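Local structure of pectinesterase inhibitor 1 (Arabidopsis thaliana, 1X91) at residues A[65-70]-A[120-125]; A[13-18]-A[143-148]. The protein inhibits plant pectin methylesterases, the cell-wall enzymes that remove methyl ester groups from pectin. The protein carries 1 engineered substitution. One frame throughout, in Å; residues are numbered along the deposited sequence.

Contact 1 (A[65-70]-A[120-125])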
loop_
_atom_site.group_PDB
_atom_site.type_symbol
_atom_site.label_atom_id
_atom_site.label_comp_id
_atom_site.label_asym_id
_atom_site.label_seq_id
_atom_site.Cartn_x
_atom_site.Cartn_y
_atom_site.Cartn_z
ATOM N N ASP A 65 -4.789 11.256 -23.471
ATOM C CA ASP A 65 -5.738 10.669 -24.427
ATOM C C ASP A 65 -6.858 9.968 -23.658
ATOM O O ASP A 65 -6.700 9.679 -22.446
ATOM C CB ASP A 65 -5.007 9.628 -25.261
ATOM C CG ASP A 65 -4.459 8.528 -24.403
ATOM O OD1 ASP A 65 -3.426 8.739 -23.761
ATOM O OD2 ASP A 65 -5.077 7.456 -24.274
ATOM N N PRO A 66 -7.974 9.695 -24.324
ATOM C CA PRO A 66 -9.123 9.079 -23.653
ATOM C C PRO A 66 -8.872 7.746 -22.990
ATOM O O PRO A 66 -9.494 7.499 -21.928
ATOM C CB PRO A 66 -10.119 8.885 -24.794
ATOM C CG PRO A 66 -9.810 10.020 -25.713
ATOM C CD PRO A 66 -8.322 10.115 -25.696
ATOM N N ARG A 67 -8.021 6.912 -23.551
ATOM C CA ARG A 67 -7.771 5.596 -22.929
ATOM C C ARG A 67 -7.006 5.785 -21.595
ATOM O O ARG A 67 -7.434 5.276 -20.531
ATOM C CB ARG A 67 -7.016 4.645 -23.859
ATOM C CG ARG A 67 -7.298 3.142 -23.678
ATOM C CD ARG A 67 -8.765 2.721 -23.887
ATOM N NE ARG A 67 -9.476 2.694 -22.604
ATOM C CZ ARG A 67 -10.793 2.602 -22.425
ATOM N NH1 ARG A 67 -11.619 2.572 -23.448
ATOM N NH2 ARG A 67 -11.295 2.591 -21.190
ATOM N N SER A 68 -5.903 6.516 -21.644
ATOM C CA SER A 68 -5.184 6.929 -20.429
ATOM C C SER A 68 -6.081 7.626 -19.421
ATOM O O SER A 68 -5.994 7.376 -18.220
ATOM C CB SER A 68 -4.065 7.878 -20.810
ATOM O OG SER A 68 -3.092 7.191 -21.545
ATOM N N LYS A 69 -6.948 8.512 -19.890
ATOM C CA LYS A 69 -7.789 9.287 -18.982
ATOM C C LYS A 69 -8.733 8.372 -18.194
ATOM O O LYS A 69 -8.907 8.565 -16.992
ATOM C CB LYS A 69 -8.558 10.398 -19.730
ATOM C CG LYS A 69 -9.255 11.365 -18.791
ATOM C CD LYS A 69 -9.932 12.552 -19.501
ATOM N N LEU A 70 -9.301 7.376 -18.847
ATOM C CA LEU A 70 -10.254 6.497 -18.182
ATOM C C LEU A 70 -9.471 5.661 -17.190
ATOM O O LEU A 70 -9.914 5.463 -16.040
ATOM C CB LEU A 70 -10.994 5.593 -19.159
ATOM C CG LEU A 70 -12.103 4.770 -18.490
ATOM N N LYS A 120 -2.600 -1.503 -17.426
ATOM C CA LYS A 120 -1.804 -2.552 -18.067
ATOM C C LYS A 120 -1.891 -2.575 -19.563
ATOM O O LYS A 120 -0.944 -2.988 -20.212
ATOM C CB LYS A 120 -2.234 -3.939 -17.569
ATOM C CG LYS A 120 -3.553 -4.445 -18.184
ATOM N N ARG A 121 -3.048 -2.198 -20.098
ATOM C CA ARG A 121 -3.316 -2.263 -21.518
ATOM C C ARG A 121 -2.885 -0.993 -22.193
ATOM O O ARG A 121 -3.074 -0.862 -23.418
ATOM C CG ARG A 121 -5.290 -4.006 -21.466
ATOM N N LEU A 122 -2.332 -0.045 -21.417
ATOM C CA LEU A 122 -1.816 1.175 -22.011
ATOM C C LEU A 122 -0.482 0.935 -22.745
ATOM O O LEU A 122 0.440 0.304 -22.270
ATOM C CB LEU A 122 -1.690 2.294 -20.968
ATOM C CG LEU A 122 -2.975 2.706 -20.227
ATOM C CD1 LEU A 122 -2.658 3.748 -19.181
ATOM C CD2 LEU A 122 -4.047 3.224 -21.126
ATOM N N ARG A 123 -0.385 1.496 -23.939
ATOM C CA ARG A 123 0.842 1.411 -24.697
ATOM C C ARG A 123 2.051 2.073 -24.017
ATOM O O ARG A 123 3.173 1.567 -24.075
ATOM C CB ARG A 123 0.623 2.034 -26.058
ATOM C CG ARG A 123 1.746 1.785 -27.044
ATOM C CD ARG A 123 2.080 0.314 -27.251
ATOM N NE ARG A 123 3.013 0.133 -28.378
ATOM C CZ ARG A 123 3.537 -1.021 -28.760
ATOM N NH1 ARG A 123 3.229 -2.173 -28.178
ATOM N NH2 ARG A 123 4.382 -1.028 -29.765
ATOM N N SER A 124 1.801 3.229 -23.420
ATOM C CA SER A 124 2.797 4.007 -22.696
ATOM C C SER A 124 2.120 4.490 -21.437
ATOM O O SER A 124 0.996 4.946 -21.451
ATOM C CB SER A 124 3.356 5.183 -23.522
ATOM O OG SER A 124 4.691 5.510 -23.106
ATOM N N VAL A 125 2.821 4.338 -20.326
ATOM C CA VAL A 125 2.237 4.577 -19.029
ATOM C C VAL A 125 3.163 5.429 -18.175
ATOM O O VAL A 125 4.378 5.489 -18.419
ATOM C CB VAL A 125 1.963 3.247 -18.317
ATOM C CG1 VAL A 125 3.265 2.521 -18.032
ATOM C CG2 VAL A 125 1.131 3.497 -17.069
HETATM O O HOH W 1 -0.724 6.835 -20.259
#

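Contact 2 (A[13-18]-A[143-148])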
loop_
_atom_site.group_PDB
_atom_site.type_symbol
_atom_site.label_atom_id
_atom_site.label_comp_id
_atom_site.label_asym_id
_atom_site.label_seq_id
_atom_site.Cartn_x
_atom_site.Cartn_y
_atom_site.Cartn_z
ATOM N N ASP A 13 10.386 -13.146 4.406
ATOM C CA ASP A 13 10.174 -14.404 3.685
ATOM C C ASP A 13 8.716 -14.737 3.383
ATOM O O ASP A 13 8.437 -15.631 2.576
ATOM C CB ASP A 13 10.925 -15.585 4.358
ATOM C CG ASP A 13 10.546 -15.831 5.803
ATOM O OD1 ASP A 13 9.447 -15.429 6.270
ATOM O OD2 ASP A 13 11.314 -16.472 6.582
ATOM N N LYS A 14 7.797 -13.973 3.972
ATOM C CA LYS A 14 6.372 -14.188 3.812
ATOM C C LYS A 14 5.704 -13.197 2.860
ATOM O O LYS A 14 4.464 -13.157 2.761
ATOM C CB LYS A 14 5.740 -14.145 5.184
ATOM C CG LYS A 14 6.047 -15.397 6.016
ATOM C CD LYS A 14 5.611 -15.248 7.432
ATOM C CE LYS A 14 6.593 -14.422 8.274
ATOM N NZ LYS A 14 7.915 -15.088 8.571
ATOM N N THR A 15 6.518 -12.463 2.107
ATOM C CA THR A 15 6.045 -11.449 1.141
ATOM C C THR A 15 6.357 -11.788 -0.312
ATOM O O THR A 15 7.195 -12.629 -0.581
ATOM C CB THR A 15 6.662 -10.050 1.513
ATOM O OG1 THR A 15 8.078 -10.046 1.281
ATOM C CG2 THR A 15 6.507 -9.766 2.986
ATOM N N LEU A 16 5.670 -11.118 -1.260
ATOM C CA LEU A 16 5.861 -11.338 -2.699
ATOM C C LEU A 16 7.127 -10.742 -3.262
ATOM O O LEU A 16 7.658 -11.234 -4.267
ATOM C CB LEU A 16 4.671 -10.782 -3.511
ATOM C CG LEU A 16 3.492 -11.713 -3.839
ATOM C CD1 LEU A 16 2.950 -12.493 -2.669
ATOM C CD2 LEU A 16 2.387 -10.869 -4.474
ATOM N N ASN A 17 7.631 -9.683 -2.609
ATOM C CA ASN A 17 8.881 -9.080 -3.011
ATOM C C ASN A 17 9.701 -8.987 -1.731
ATOM O O ASN A 17 9.693 -7.975 -1.017
ATOM C CB ASN A 17 8.660 -7.717 -3.693
ATOM C CG ASN A 17 9.865 -7.237 -4.386
ATOM O OD1 ASN A 17 10.992 -7.523 -3.961
ATOM N ND2 ASN A 17 9.675 -6.475 -5.472
ATOM N N PRO A 18 10.385 -10.072 -1.397
ATOM C CA PRO A 18 11.259 -10.009 -0.223
ATOM C C PRO A 18 12.351 -8.954 -0.382
ATOM O O PRO A 18 12.664 -8.364 0.655
ATOM C CB PRO A 18 11.764 -11.473 -0.064
ATOM C CG PRO A 18 10.649 -12.239 -0.624
ATOM C CD PRO A 18 10.305 -11.442 -1.932
ATOM N N ALA A 143 2.282 -5.181 5.773
ATOM C CA ALA A 143 1.346 -4.863 6.834
ATOM C C ALA A 143 0.397 -6.046 7.119
ATOM O O ALA A 143 -0.077 -6.193 8.226
ATOM C CB ALA A 143 0.512 -3.619 6.455
ATOM N N LEU A 144 0.049 -6.832 6.117
ATOM C CA LEU A 144 -0.803 -7.994 6.322
ATOM C C LEU A 144 -0.099 -9.049 7.146
ATOM O O LEU A 144 -0.703 -9.655 8.042
ATOM C CB LEU A 144 -1.221 -8.603 4.977
ATOM C CG LEU A 144 -2.198 -7.778 4.115
ATOM C CD1 LEU A 144 -2.375 -8.476 2.788
ATOM C CD2 LEU A 144 -3.483 -7.653 4.896
ATOM N N VAL A 145 1.170 -9.236 6.901
ATOM C CA VAL A 145 1.909 -10.218 7.668
ATOM C C VAL A 145 2.039 -9.756 9.125
ATOM O O VAL A 145 1.780 -10.514 10.060
ATOM C CB VAL A 145 3.297 -10.455 7.030
ATOM C CG1 VAL A 145 4.115 -11.457 7.868
ATOM C CG2 VAL A 145 3.157 -10.985 5.649
ATOM N N ILE A 146 2.345 -8.486 9.331
ATOM C CA ILE A 146 2.452 -7.908 10.663
ATOM C C ILE A 146 1.139 -7.961 11.420
ATOM O O ILE A 146 1.077 -8.445 12.574
ATOM C CB ILE A 146 2.975 -6.458 10.625
ATOM C CG1 ILE A 146 4.360 -6.349 10.000
ATOM C CG2 ILE A 146 2.979 -5.881 12.044
ATOM C CD1 ILE A 146 4.683 -4.886 9.535
ATOM N N SER A 147 0.071 -7.499 10.805
ATOM C CA SER A 147 -1.225 -7.476 11.480
ATOM C C SER A 147 -1.729 -8.887 11.833
ATOM O O SER A 147 -2.397 -9.087 12.864
ATOM C CB SER A 147 -2.271 -6.707 10.660
ATOM O OG SER A 147 -2.479 -7.237 9.377
ATOM N N ASN A 148 -1.422 -9.863 10.976
ATOM C CA ASN A 148 -1.701 -11.262 11.285
ATOM C C ASN A 148 -1.028 -11.738 12.564
ATOM O O ASN A 148 -1.604 -12.593 13.289
ATOM C CB ASN A 148 -1.297 -12.162 10.113
ATOM C CG ASN A 148 -1.647 -13.602 10.347
ATOM O OD1 ASN A 148 -0.795 -14.406 10.710
ATOM N ND2 ASN A 148 -2.905 -13.930 10.156
#

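Contact 1 (A[65-70]-A[120-125])
Leu122 reaches from the loop after helix 98-119 to the first turn of helix 66-94 and lays one methyl against its backbone. Leu122 CD2 sits 3.8 Å from Ser68 N and 3.9 Å from Arg67 C, where the helix begins. The tight part is confined to this spot. With CG beside its own backbone N and anti to the carbonyl carbon (chi1 -58°), Leu122 extends across to the helix and presents its forked end. Both methyls lie loosely, and about equally far, from Ser68 OG; CD2 makes the closer approach to the main chain.

The edge of the contact formed by Arg67 is looser and more open to solvent. Arg67 brings its CG to 4.1 Å from Leu122 CD2, the two side chains crossing at about a right angle, and then its chain bends twice. Ser68 is divided: its N and CA pack under Leu122 CD2, while its OG is taken up by polar partners. Asp65 is the N-cap of the helix: Ser68 N donates to Asp65 OD2 at 2.9 Å, nearly straight at 173° but from above the carboxylate plane, while Ser68 OG gives its proton to Asp65 OD1 at 2.7 Å on the syn side. Both carboxylate oxygens are thus held by one residue, which should fix the rotation of the group. The same hydroxyl accepts from a water 2.7 Å from Ser68 OG, and this water also donates to Ser124 O at 2.8 Å, linking loop to cap.

Further along helix 66-94, Leu122 also packs on Ala71 and Tyr72, and Val125 adds to the cover of Tyr72. The loop between helices 98-119 and 127-149 is therefore laid against the N-terminal end of helix 66-94, at one end of the four-helix bundle.

Contact 2 (A[13-18]-A[143-148])
Val145 pushes both of its methyls against Lys14, overlapping the aliphatic part of that side chain at about a right angle. Val145 CG1, which stands anti to the backbone N (chi1 178°), meets Lys14 CE at 3.9 Å and packs along CD as well. Val145 CG2 turns to the start of the same residue, 3.8 Å from Lys14 O and 4.1 Å from Lys14 CB. A lighter touch comes from Thr15, whose CG2 stops 4.4 Å from Val145 CG2; its hydroxyl is engaged elsewhere, hydrogen-bonded to Cys12 O.

Lys14 runs out over the valine and then folds at its last two torsions (chi3 -79°, chi4 -70°), which swings the amine back to its own segment. There Lys14 NZ forms a salt bridge of 2.8 Å with Asp13 OD1, on the syn lone pair. With both methyls gone, as in an alanine at Val145, CD and CE of Lys14 would probably face a gap, and the chain would lose its packing partner on this helix. Val145 also packs on Ile11, whereas Ile146 and Ser147 of the same helix turn to helices 34-62 and 98-119.

Between segments 13-18 and 143-148 the contact is van der Waals, valine methyls on lysine methylenes and one backbone carbonyl, with neither hydrogen bond nor salt bridge joining the two; the charge of Lys14 is met locally by Asp13.

The two contacts lie on opposite sides of the chain's centre, their own centres about 31 Å apart and their nearest atoms about 16 Å apart. Along the sequence, contact 1 is nested inside the loop that contact 2 closes. Helix 127-149 relates them: contact 1 involves the loop that leads into it, contact 2 its later turns. No catalytic site or ligand is involved. Judging by the position of 13-18, contact 2 is where the N-terminal hairpin extension, which inhibition requires, rests on helix 127-149; the Cys12-Cys21 disulfide ties this loop to helix 18-27. Contact 1 lies at the far end of the bundle, whose helices 66-94 and 98-119 are joined by Cys75-Cys115.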